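Local coordinates for thermosome subunit (PDB 3AQ1), which probably acts as an ATP-dependent group II chaperonin that binds unfolded proteins and assists their folding, at residues Glu165-Leu170 / Met311-Gly316; Glu186-Leu191 / Gly296-Val301; Lys277-Thr282 / Thr315-Ser320. All blocks are in the same frame, centred on the assembly; numbering follows the deposited sequence.

Contact 1: Glu165-Leu170 / Met311-Gly316; sequences ELIDGL and MTYVTG
A short antiparallel ladder pairs Gly169 with Thr315 and Leu170 with Val314. Leu170 and Val314 form the hydrogen-bonded pair. Val314 N gives the straighter bond, 2.9 Å to Leu170 O and nearly in line with that carbonyl. The return bond, from Leu170 N to Val314 O at 3.0 Å, is more bent, with the donor tilted 34° from the carbonyl plane. One register step away, Gly169 CA approaches the same Val314 O at 3.4 Å in a CA-H...O contact. Leu170 and Val314 point to one face, where Leu275 of helix 269-279 touches both. Thr315 points to the other face.

The ladder starts where the chain changes sheets. Strand 165-167 pairs with strand 323-329, and strand 169-172 pairs with strand 310-317. Between them Asp168 is the centre of an inverse gamma turn, closed by a weak bond from Gly169 N to Ile167 O. The position is consistent with the junction of the intermediate and apical domains of group II chaperonins.

Ile167 adds a second apolar contact. Its CG1 lies beside the backbone N (chi1 -69°) and meets the Tyr313 ring at its edge, 4.0 Å from CE1. The two side chains cross at about a right angle. At the turn itself, Asp168 O lies 3.8 Å from Thr315 CB. Leu326 of strand 323-329 also touches Tyr313.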
ATOM      1  N   GLU A 165       2.927  19.935  -2.140  1.00 54.06           N
ATOM      2  CA  GLU A 165       3.223  20.177  -0.734  1.00 57.41           C
ATOM      3  C   GLU A 165       2.960  18.958   0.132  1.00 55.92           C
ATOM      4  O   GLU A 165       2.088  18.136  -0.162  1.00 47.69           O
ATOM      5  CB  GLU A 165       2.409  21.354  -0.193  1.00 59.89           C
ATOM      6  CG  GLU A 165       2.700  22.687  -0.840  1.00 55.81           C
ATOM      7  CD  GLU A 165       1.721  23.763  -0.409  1.00 66.28           C
ATOM      8  OE1 GLU A 165       0.829  24.139  -1.205  1.00 73.71           O
ATOM      9  OE2 GLU A 165       1.846  24.228   0.736  1.00 73.95           O
ATOM     10  N   LEU A 166       3.722  18.859   1.212  1.00 56.32           N
ATOM     11  CA  LEU A 166       3.455  17.871   2.236  1.00 49.79           C
ATOM     12  C   LEU A 166       2.922  18.589   3.461  1.00 45.12           C
ATOM     13  O   LEU A 166       3.681  19.183   4.217  1.00 53.43           O
ATOM     14  CB  LEU A 166       4.725  17.111   2.578  1.00 53.98           C
ATOM     15  CG  LEU A 166       4.536  15.601   2.566  1.00 62.49           C
ATOM     16  CD1 LEU A 166       4.185  15.158   1.151  1.00 54.63           C
ATOM     17  CD2 LEU A 166       5.787  14.910   3.058  1.00 67.83           C
ATOM     18  N   ILE A 167       1.610  18.553   3.642  1.00 54.07           N
ATOM     19  CA  ILE A 167       0.986  19.199   4.787  1.00 50.49           C
ATOM     20  C   ILE A 167       0.923  18.248   5.966  1.00 55.54           C
ATOM     21  O   ILE A 167       0.462  17.120   5.826  1.00 54.06           O
ATOM     22  CB  ILE A 167      -0.440  19.644   4.474  1.00 51.15           C
ATOM     23  CG1 ILE A 167      -0.416  20.792   3.465  1.00 49.21           C
ATOM     24  CG2 ILE A 167      -1.174  20.018   5.755  1.00 34.75           C
ATOM     25  CD1 ILE A 167       0.798  21.668   3.567  1.00 42.36           C
ATOM     26  N   ASP A 168       1.371  18.717   7.127  1.00 66.11           N
ATOM     27  CA  ASP A 168       1.393  17.897   8.333  1.00 62.00           C
ATOM     28  C   ASP A 168       0.087  18.007   9.070  1.00 42.95           C
ATOM     29  O   ASP A 168      -0.012  18.671  10.088  1.00 69.90           O
ATOM     30  CB  ASP A 168       2.569  18.265   9.238  1.00 74.88           C
ATOM     31  CG  ASP A 168       3.866  17.595   8.806  1.00 96.90           C
ATOM     32  OD1 ASP A 168       3.876  16.349   8.658  1.00 97.74           O
ATOM     33  OD2 ASP A 168       4.871  18.314   8.607  1.00108.19           O
ATOM     34  N   GLY A 169      -0.907  17.324   8.539  1.00 35.87           N
ATOM     35  CA  GLY A 169      -2.252  17.332   9.058  1.00 33.95           C
ATOM     36  C   GLY A 169      -3.192  16.753   8.018  1.00 42.34           C
ATOM     37  O   GLY A 169      -2.901  15.718   7.430  1.00 58.08           O
ATOM     38  N   LEU A 170      -4.301  17.445   7.768  1.00 40.33           N
ATOM     39  CA  LEU A 170      -5.364  16.977   6.886  1.00 39.25           C
ATOM     40  C   LEU A 170      -5.995  18.170   6.192  1.00 44.40           C
ATOM     41  O   LEU A 170      -6.430  19.093   6.856  1.00 48.97           O
ATOM     42  CB  LEU A 170      -6.430  16.249   7.709  1.00 36.71           C
ATOM     43  CG  LEU A 170      -7.611  15.679   6.941  1.00 41.86           C
ATOM     44  CD1 LEU A 170      -7.122  14.592   6.021  1.00 45.93           C
ATOM     45  CD2 LEU A 170      -8.673  15.134   7.884  1.00 46.38           C
ATOM     46  N   MET A 311      -9.775  26.447   0.962  1.00 43.53           N
ATOM     47  CA  MET A 311      -9.760  25.115   1.569  1.00 45.54           C
ATOM     48  C   MET A 311      -9.619  25.121   3.107  1.00 42.34           C
ATOM     49  O   MET A 311      -9.162  26.099   3.702  1.00 42.17           O
ATOM     50  CB  MET A 311      -8.665  24.264   0.923  1.00 46.23           C
ATOM     51  CG  MET A 311      -9.035  23.759  -0.476  1.00 56.60           C
ATOM     52  SD  MET A 311      -8.071  22.338  -1.052  1.00 67.43           S
ATOM     53  CE  MET A 311      -6.408  23.011  -1.008  1.00 39.27           C
ATOM     54  N   THR A 312     -10.004  24.025   3.751  1.00 40.26           N
ATOM     55  CA  THR A 312      -9.886  23.940   5.209  1.00 39.24           C
ATOM     56  C   THR A 312      -8.709  23.088   5.687  1.00 39.91           C
ATOM     57  O   THR A 312      -8.720  21.877   5.524  1.00 42.73           O
ATOM     58  CB  THR A 312     -11.165  23.412   5.843  1.00 37.07           C
ATOM     59  OG1 THR A 312     -12.212  24.366   5.660  1.00 32.66           O
ATOM     60  CG2 THR A 312     -10.961  23.213   7.325  1.00 41.82           C
ATOM     61  N   TYR A 313      -7.698  23.732   6.273  1.00 38.19           N
ATOM     62  CA  TYR A 313      -6.529  23.038   6.827  1.00 39.73           C
ATOM     63  C   TYR A 313      -6.701  22.665   8.327  1.00 44.05           C
ATOM     64  O   TYR A 313      -7.005  23.514   9.160  1.00 39.95           O
ATOM     65  CB  TYR A 313      -5.271  23.899   6.661  1.00 34.94           C
ATOM     66  CG  TYR A 313      -4.785  24.090   5.239  1.00 52.25           C
ATOM     67  CD1 TYR A 313      -3.553  23.584   4.830  1.00 55.34           C
ATOM     68  CD2 TYR A 313      -5.540  24.795   4.308  1.00 59.19           C
ATOM     69  CE1 TYR A 313      -3.101  23.761   3.543  1.00 53.76           C
ATOM     70  CE2 TYR A 313      -5.091  24.972   3.005  1.00 56.74           C
ATOM     71  CZ  TYR A 313      -3.874  24.459   2.635  1.00 58.37           C
ATOM     72  OH  TYR A 313      -3.427  24.638   1.348  1.00 71.90           O
ATOM     73  N   VAL A 314      -6.502  21.393   8.651  1.00 37.59           N
ATOM     74  CA  VAL A 314      -6.537  20.911  10.027  1.00 38.18           C
ATOM     75  C   VAL A 314      -5.150  20.373  10.407  1.00 44.44           C
ATOM     76  O   VAL A 314      -4.830  19.236  10.130  1.00 44.36           O
ATOM     77  CB  VAL A 314      -7.584  19.795  10.181  1.00 37.79           C
ATOM     78  CG1 VAL A 314      -7.664  19.339  11.601  1.00 31.37           C
ATOM     79  CG2 VAL A 314      -8.935  20.283   9.711  1.00 25.94           C
ATOM     80  N   THR A 315      -4.323  21.211  11.026  1.00 55.13           N
ATOM     81  CA  THR A 315      -2.945  20.850  11.362  1.00 49.65           C
ATOM     82  C   THR A 315      -2.710  20.714  12.874  1.00 55.97           C
ATOM     83  O   THR A 315      -3.550  21.089  13.692  1.00 49.04           O
ATOM     84  CB  THR A 315      -1.952  21.892  10.827  1.00 40.95           C
ATOM     85  OG1 THR A 315      -2.238  23.162  11.409  1.00 47.69           O
ATOM     86  CG2 THR A 315      -2.083  22.028   9.344  1.00 39.89           C
ATOM     87  N   GLY A 316      -1.551  20.183  13.236  1.00 62.23           N
ATOM     88  CA  GLY A 316      -1.214  19.955  14.632  1.00 52.72           C
ATOM     89  C   GLY A 316      -2.118  18.958  15.322  1.00 48.14           C
ATOM     90  O   GLY A 316      -2.285  19.035  16.525  1.00 54.49           O
TER

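Contact 2: Glu186-Leu191 / Gly296-Val301; sequences ENAKIL and GTAGLV
Ala188 and Ile190 pair with Ala298 and Gly296 in an antiparallel ladder. Both are hydrogen-bonded pairs. Ile190 N reaches Gly296 O at 2.7 Å in an almost straight bond, although the donor stands above the carbonyl plane. Gly296 N returns a bond to Ile190 O, this time in the carbonyl plane. At the next pair Ala188 N binds Ala298 O at 3.0 Å, and the bond from Ala298 N to Ala188 O is weak. Between the two pairs, Lys189 CA and Thr297 CA make CA-H...O contacts with Gly296 O and Ala188 O.

The closely packed face is apolar. With Ile190 CG1 anti to the carbonyl carbon and the branch extended (chi2 156°), CD1 reaches Ala298 CB at 3.6 Å. Ala188 CB meets Val301 CG2 at 3.7 Å. Val241 of strand 241-244 touches Ala188, Ile190 and Val301, and Val314 closes on Ala298 and Val301.

The opposite face is looser and carries exposed Lys189 and Glu186. The Lys189 chain bends at chi2 (-64°) and runs beside Thr297, pointing the same way. Its NZ comes no nearer than 3.7 Å to Thr297 CG2, so this is contact with a methyl group. Glu186 CG meets Leu300 CD1 at 4.3 Å. At this end Asn187 N still bonds to Gly299 O at 3.0 Å, from above the carbonyl plane.

Here both segments turn a corner, one at Glu186-Asn187 and the other at Gly299. Gly299 and Leu300 both face Thr315 of the neighbouring strand, which is a classic beta bulge within the mixed sheet of what is probably the apical domain.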
ATOM      1  N   GLU A 186      -7.501  28.412  16.945  1.00 52.30           N
ATOM      2  CA  GLU A 186      -6.440  27.742  17.683  1.00 38.60           C
ATOM      3  C   GLU A 186      -7.052  26.835  18.739  1.00 43.25           C
ATOM      4  O   GLU A 186      -8.156  27.081  19.215  1.00 41.88           O
ATOM      5  CB  GLU A 186      -5.498  28.757  18.305  1.00 46.03           C
ATOM      6  CG  GLU A 186      -4.761  29.600  17.280  1.00 60.53           C
ATOM      7  CD  GLU A 186      -3.875  30.663  17.910  1.00 79.65           C
ATOM      8  OE1 GLU A 186      -3.811  30.765  19.164  1.00 73.11           O
ATOM      9  OE2 GLU A 186      -3.243  31.408  17.134  1.00 93.14           O
ATOM     10  N   ASN A 187      -6.341  25.770  19.087  1.00 48.11           N
ATOM     11  CA  ASN A 187      -6.884  24.768  19.988  1.00 46.14           C
ATOM     12  C   ASN A 187      -8.304  24.476  19.603  1.00 45.87           C
ATOM     13  O   ASN A 187      -9.232  24.784  20.335  1.00 53.57           O
ATOM     14  CB  ASN A 187      -6.840  25.256  21.427  1.00 48.26           C
ATOM     15  CG  ASN A 187      -5.481  25.698  21.822  1.00 54.76           C
ATOM     16  OD1 ASN A 187      -4.507  24.963  21.637  1.00 55.85           O
ATOM     17  ND2 ASN A 187      -5.386  26.914  22.358  1.00 52.50           N
ATOM     18  N   ALA A 188      -8.470  23.893  18.432  1.00 55.21           N
ATOM     19  CA  ALA A 188      -9.789  23.561  17.941  1.00 54.34           C
ATOM     20  C   ALA A 188     -10.350  22.407  18.753  1.00 50.90           C
ATOM     21  O   ALA A 188      -9.620  21.502  19.159  1.00 52.29           O
ATOM     22  CB  ALA A 188      -9.718  23.204  16.466  1.00 48.94           C
ATOM     23  N   LYS A 189     -11.649  22.461  19.003  1.00 44.98           N
ATOM     24  CA  LYS A 189     -12.346  21.341  19.607  1.00 47.21           C
ATOM     25  C   LYS A 189     -13.381  20.933  18.588  1.00 48.13           C
ATOM     26  O   LYS A 189     -14.285  21.698  18.272  1.00 50.60           O
ATOM     27  CB  LYS A 189     -13.002  21.761  20.918  1.00 45.22           C
ATOM     28  CG  LYS A 189     -12.019  22.326  21.891  1.00 41.42           C
ATOM     29  CD  LYS A 189     -11.002  21.279  22.301  1.00 43.50           C
ATOM     30  CE  LYS A 189      -9.825  21.904  23.029  1.00 43.80           C
ATOM     31  NZ  LYS A 189      -9.036  20.856  23.709  1.00 50.59           N
ATOM     32  N   ILE A 190     -13.234  19.729  18.059  1.00 46.05           N
ATOM     33  CA  ILE A 190     -13.904  19.370  16.819  1.00 39.08           C
ATOM     34  C   ILE A 190     -15.052  18.402  17.023  1.00 41.57           C
ATOM     35  O   ILE A 190     -14.906  17.368  17.688  1.00 40.44           O
ATOM     36  CB  ILE A 190     -12.906  18.753  15.852  1.00 35.26           C
ATOM     37  CG1 ILE A 190     -11.847  19.792  15.496  1.00 36.76           C
ATOM     38  CG2 ILE A 190     -13.623  18.209  14.623  1.00 37.58           C
ATOM     39  CD1 ILE A 190     -10.564  19.203  15.038  1.00 47.25           C
ATOM     40  N   LEU A 191     -16.191  18.753  16.439  1.00 35.74           N
ATOM     41  CA  LEU A 191     -17.382  17.913  16.476  1.00 43.22           C
ATOM     42  C   LEU A 191     -17.665  17.382  15.065  1.00 46.91           C
ATOM     43  O   LEU A 191     -17.714  18.154  14.114  1.00 48.23           O
ATOM     44  CB  LEU A 191     -18.574  18.728  17.005  1.00 37.89           C
ATOM     45  CG  LEU A 191     -19.947  18.067  17.130  1.00 41.43           C
ATOM     46  CD1 LEU A 191     -19.970  17.082  18.283  1.00 38.90           C
ATOM     47  CD2 LEU A 191     -21.044  19.107  17.306  1.00 37.56           C
ATOM     48  N   GLY A 296     -13.177  15.885  19.284  1.00 47.60           N
ATOM     49  CA  GLY A 296     -11.784  15.726  18.918  1.00 44.91           C
ATOM     50  C   GLY A 296     -11.021  17.021  19.084  1.00 44.57           C
ATOM     51  O   GLY A 296     -11.600  18.061  19.386  1.00 50.77           O
ATOM     52  N   THR A 297      -9.712  16.960  18.880  1.00 42.80           N
ATOM     53  CA  THR A 297      -8.879  18.141  19.022  1.00 44.35           C
ATOM     54  C   THR A 297      -7.867  18.266  17.893  1.00 42.26           C
ATOM     55  O   THR A 297      -7.408  17.270  17.347  1.00 51.20           O
ATOM     56  CB  THR A 297      -8.081  18.108  20.338  1.00 40.71           C
ATOM     57  OG1 THR A 297      -7.088  17.085  20.257  1.00 56.54           O
ATOM     58  CG2 THR A 297      -8.983  17.836  21.512  1.00 36.10           C
ATOM     59  N   ALA A 298      -7.498  19.500  17.583  1.00 33.59           N
ATOM     60  CA  ALA A 298      -6.462  19.779  16.611  1.00 43.91           C
ATOM     61  C   ALA A 298      -5.766  21.078  16.970  1.00 42.92           C
ATOM     62  O   ALA A 298      -6.408  22.029  17.362  1.00 36.86           O
ATOM     63  CB  ALA A 298      -7.076  19.895  15.216  1.00 43.50           C
ATOM     64  N   GLY A 299      -4.455  21.137  16.806  1.00 49.26           N
ATOM     65  CA  GLY A 299      -3.737  22.373  17.038  1.00 38.15           C
ATOM     66  C   GLY A 299      -4.375  23.580  16.368  1.00 48.40           C
ATOM     67  O   GLY A 299      -4.474  24.664  16.962  1.00 57.00           O
ATOM     68  N   LEU A 300      -4.808  23.403  15.124  1.00 35.00           N
ATOM     69  CA  LEU A 300      -5.267  24.531  14.331  1.00 40.45           C
ATOM     70  C   LEU A 300      -6.241  24.115  13.228  1.00 42.13           C
ATOM     71  O   LEU A 300      -6.033  23.136  12.533  1.00 49.52           O
ATOM     72  CB  LEU A 300      -4.063  25.269  13.718  1.00 42.14           C
ATOM     73  CG  LEU A 300      -4.297  26.458  12.779  1.00 42.24           C
ATOM     74  CD1 LEU A 300      -5.013  27.586  13.488  1.00 38.27           C
ATOM     75  CD2 LEU A 300      -2.983  26.952  12.193  1.00 32.10           C
ATOM     76  N   VAL A 301      -7.310  24.878  13.083  1.00 35.98           N
ATOM     77  CA  VAL A 301      -8.195  24.745  11.955  1.00 36.22           C
ATOM     78  C   VAL A 301      -8.338  26.116  11.317  1.00 44.38           C
ATOM     79  O   VAL A 301      -8.727  27.060  11.987  1.00 49.25           O
ATOM     80  CB  VAL A 301      -9.558  24.226  12.379  1.00 29.41           C
ATOM     81  CG1 VAL A 301     -10.569  24.429  11.247  1.00 25.47           C
ATOM     82  CG2 VAL A 301      -9.445  22.762  12.770  1.00 28.30           C
TER

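Contact 3: Lys277-Thr282 / Thr315-Ser320; sequences KVTGAT and TGCQNS
Thr279 OG1 is held by two partners while the methyl of the same side chain reaches Cys317. The hydroxyl oxygen accepts from Ala281 N at 3.1 Å, with an angle of 157° at the hydrogen. It also bonds to Leu275 O, one turn back in helix 269-279. With chi1 at 73°, OG1 sits between the backbone N and the carbonyl carbon. CG2 then lies beside the backbone N and comes 4.0 Å from Cys317 SG.

The bond to Ala281 N makes an ST turn at the end of the helix. Gly280 is the first residue to leave helical angles, with a positive phi of 89°. The helix end packs against residues 317-319, just past the corner at Gly316, in what is probably the apical domain. The backbone of Thr279 also bonds to Thr297 of strand 296-298, which ties the same turn to the sheet.

Cys317 is the main apolar partner from the other segment. Its SG sits over the methyls of both Val278 and Thr279, 3.8 Å from Val278 CG2. Its CB rests 3.4 Å from Val278 O. Gln318 CB follows at 3.8 Å from Val278 O and lies equally far from Thr279 O. Val278 is buried, and Ala322, further along the chain, touches it. Gln318 and Asn319 form the solvent side of the contact. Within 315-320, Ser320 OG makes a weak bond back to Cys317 O at 3.5 Å.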
ATOM      1  N   LYS A 277     -10.195   9.894  12.636  1.00 52.83           N
ATOM      2  CA  LYS A 277      -8.950   9.227  13.014  1.00 60.56           C
ATOM      3  C   LYS A 277      -7.858  10.190  13.467  1.00 59.54           C
ATOM      4  O   LYS A 277      -7.227   9.955  14.505  1.00 63.95           O
ATOM      5  CB  LYS A 277      -8.429   8.306  11.901  1.00 72.64           C
ATOM      6  CG  LYS A 277      -9.302   7.085  11.628  1.00 92.42           C
ATOM      7  CD  LYS A 277      -9.046   6.539  10.218  1.00106.99           C
ATOM      8  CE  LYS A 277     -10.109   5.526   9.790  1.00108.08           C
ATOM      9  NZ  LYS A 277     -10.123   5.332   8.308  1.00103.42           N
ATOM     10  N   VAL A 278      -7.622  11.262  12.707  1.00 54.90           N
ATOM     11  CA  VAL A 278      -6.581  12.221  13.103  1.00 62.93           C
ATOM     12  C   VAL A 278      -6.931  13.105  14.305  1.00 58.40           C
ATOM     13  O   VAL A 278      -6.027  13.494  15.026  1.00 58.41           O
ATOM     14  CB  VAL A 278      -6.045  13.119  11.942  1.00 47.58           C
ATOM     15  CG1 VAL A 278      -5.467  12.284  10.842  1.00 53.78           C
ATOM     16  CG2 VAL A 278      -7.116  14.045  11.415  1.00 46.74           C
ATOM     17  N   THR A 279      -8.214  13.409  14.529  1.00 53.19           N
ATOM     18  CA  THR A 279      -8.592  14.306  15.628  1.00 46.23           C
ATOM     19  C   THR A 279      -9.108  13.627  16.873  1.00 53.34           C
ATOM     20  O   THR A 279      -9.133  14.244  17.929  1.00 68.80           O
ATOM     21  CB  THR A 279      -9.686  15.315  15.247  1.00 37.64           C
ATOM     22  OG1 THR A 279     -10.938  14.635  15.129  1.00 40.45           O
ATOM     23  CG2 THR A 279      -9.354  16.046  13.971  1.00 31.15           C
ATOM     24  N   GLY A 280      -9.566  12.386  16.751  1.00 53.64           N
ATOM     25  CA  GLY A 280     -10.101  11.663  17.899  1.00 49.58           C
ATOM     26  C   GLY A 280     -11.592  11.883  18.094  1.00 47.97           C
ATOM     27  O   GLY A 280     -12.204  11.359  19.033  1.00 50.13           O
ATOM     28  N   ALA A 281     -12.182  12.670  17.204  1.00 38.18           N
ATOM     29  CA  ALA A 281     -13.605  12.939  17.283  1.00 39.94           C
ATOM     30  C   ALA A 281     -14.403  11.682  17.023  1.00 44.58           C
ATOM     31  O   ALA A 281     -13.973  10.805  16.288  1.00 51.60           O
ATOM     32  CB  ALA A 281     -13.999  14.014  16.302  1.00 32.83           C
ATOM     33  N   THR A 282     -15.575  11.603  17.636  1.00 46.07           N
ATOM     34  CA  THR A 282     -16.486  10.506  17.389  1.00 43.59           C
ATOM     35  C   THR A 282     -17.653  11.004  16.558  1.00 51.04           C
ATOM     36  O   THR A 282     -18.386  11.897  16.968  1.00 61.68           O
ATOM     37  CB  THR A 282     -16.984   9.887  18.701  1.00 48.77           C
ATOM     38  OG1 THR A 282     -15.856   9.558  19.523  1.00 54.43           O
ATOM     39  CG2 THR A 282     -17.791   8.627  18.416  1.00 38.87           C
ATOM     40  N   THR A 315      -4.323  21.211  11.026  1.00 55.13           N
ATOM     41  CA  THR A 315      -2.945  20.850  11.362  1.00 49.65           C
ATOM     42  C   THR A 315      -2.710  20.714  12.874  1.00 55.97           C
ATOM     43  O   THR A 315      -3.550  21.089  13.692  1.00 49.04           O
ATOM     44  CB  THR A 315      -1.952  21.892  10.827  1.00 40.95           C
ATOM     45  OG1 THR A 315      -2.238  23.162  11.409  1.00 47.69           O
ATOM     46  CG2 THR A 315      -2.083  22.028   9.344  1.00 39.89           C
ATOM     47  N   GLY A 316      -1.551  20.183  13.236  1.00 62.23           N
ATOM     48  CA  GLY A 316      -1.214  19.955  14.632  1.00 52.72           C
ATOM     49  C   GLY A 316      -2.118  18.958  15.322  1.00 48.14           C
ATOM     50  O   GLY A 316      -2.285  19.035  16.525  1.00 54.49           O
ATOM     51  N   CYS A 317      -2.695  18.025  14.567  1.00 55.12           N
ATOM     52  CA  CYS A 317      -3.745  17.146  15.092  1.00 51.51           C
ATOM     53  C   CYS A 317      -3.254  16.206  16.169  1.00 63.57           C
ATOM     54  O   CYS A 317      -2.068  15.865  16.220  1.00 47.50           O
ATOM     55  CB  CYS A 317      -4.411  16.328  13.988  1.00 41.98           C
ATOM     56  SG  CYS A 317      -5.610  17.201  13.006  1.00140.31           S
ATOM     57  N   GLN A 318      -4.211  15.808  17.012  1.00 86.24           N
ATOM     58  CA  GLN A 318      -4.028  14.955  18.183  1.00 99.32           C
ATOM     59  C   GLN A 318      -3.031  13.813  17.955  1.00112.48           C
ATOM     60  O   GLN A 318      -1.839  13.939  18.267  1.00109.53           O
ATOM     61  CB  GLN A 318      -5.405  14.417  18.614  1.00102.03           C
ATOM     62  CG  GLN A 318      -5.398  13.485  19.826  1.00117.24           C
ATOM     63  CD  GLN A 318      -6.792  13.231  20.407  1.00122.90           C
ATOM     64  OE1 GLN A 318      -7.757  13.933  20.089  1.00117.11           O
ATOM     65  NE2 GLN A 318      -6.896  12.230  21.279  1.00129.64           N
ATOM     66  N   ASN A 319      -3.527  12.700  17.419  1.00125.45           N
ATOM     67  CA  ASN A 319      -2.683  11.552  17.090  1.00136.52           C
ATOM     68  C   ASN A 319      -2.431  11.444  15.589  1.00129.02           C
ATOM     69  O   ASN A 319      -2.985  10.580  14.908  1.00131.88           O
ATOM     70  CB  ASN A 319      -3.302  10.255  17.617  1.00147.22           C
ATOM     71  CG  ASN A 319      -2.998  10.018  19.087  1.00152.52           C
ATOM     72  OD1 ASN A 319      -1.846   9.802  19.467  1.00151.27           O
ATOM     73  ND2 ASN A 319      -4.032  10.056  19.923  1.00154.32           N
ATOM     74  N   SER A 320      -1.593  12.331  15.073  1.00119.26           N
ATOM     75  CA  SER A 320      -1.357  12.358  13.647  1.00116.69           C
ATOM     76  C   SER A 320       0.070  11.984  13.290  1.00101.40           C
ATOM     77  O   SER A 320       1.026  12.694  13.615  1.00 98.53           O
ATOM     78  CB  SER A 320      -1.707  13.726  13.048  1.00133.75           C
ATOM     79  OG  SER A 320      -0.667  14.670  13.250  1.00142.02           O
TER

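From the N terminus the chain meets 165-170 first, then 186-191, then 277-282. Contact 2 closes first, when 296-301 returns to 186-191. Contact 1 closes next at 311-316, and the loop of contact 2 is nested inside its loop. Contact 3 closes last, at 315-320. It crosses contact 2, because their segments alternate, and it shares Thr315 and Gly316 with contact 1. Contact 1 joins strand 169-172 to the mixed sheet just after the chain leaves the three-stranded one. Contacts 1 and 2 are joined through neighbouring strands 300-305 and 310-317. Contact 3 adds the end of helix 269-279 to that sheet, where Val278 packs on Leu170 and Thr279 on Ile190.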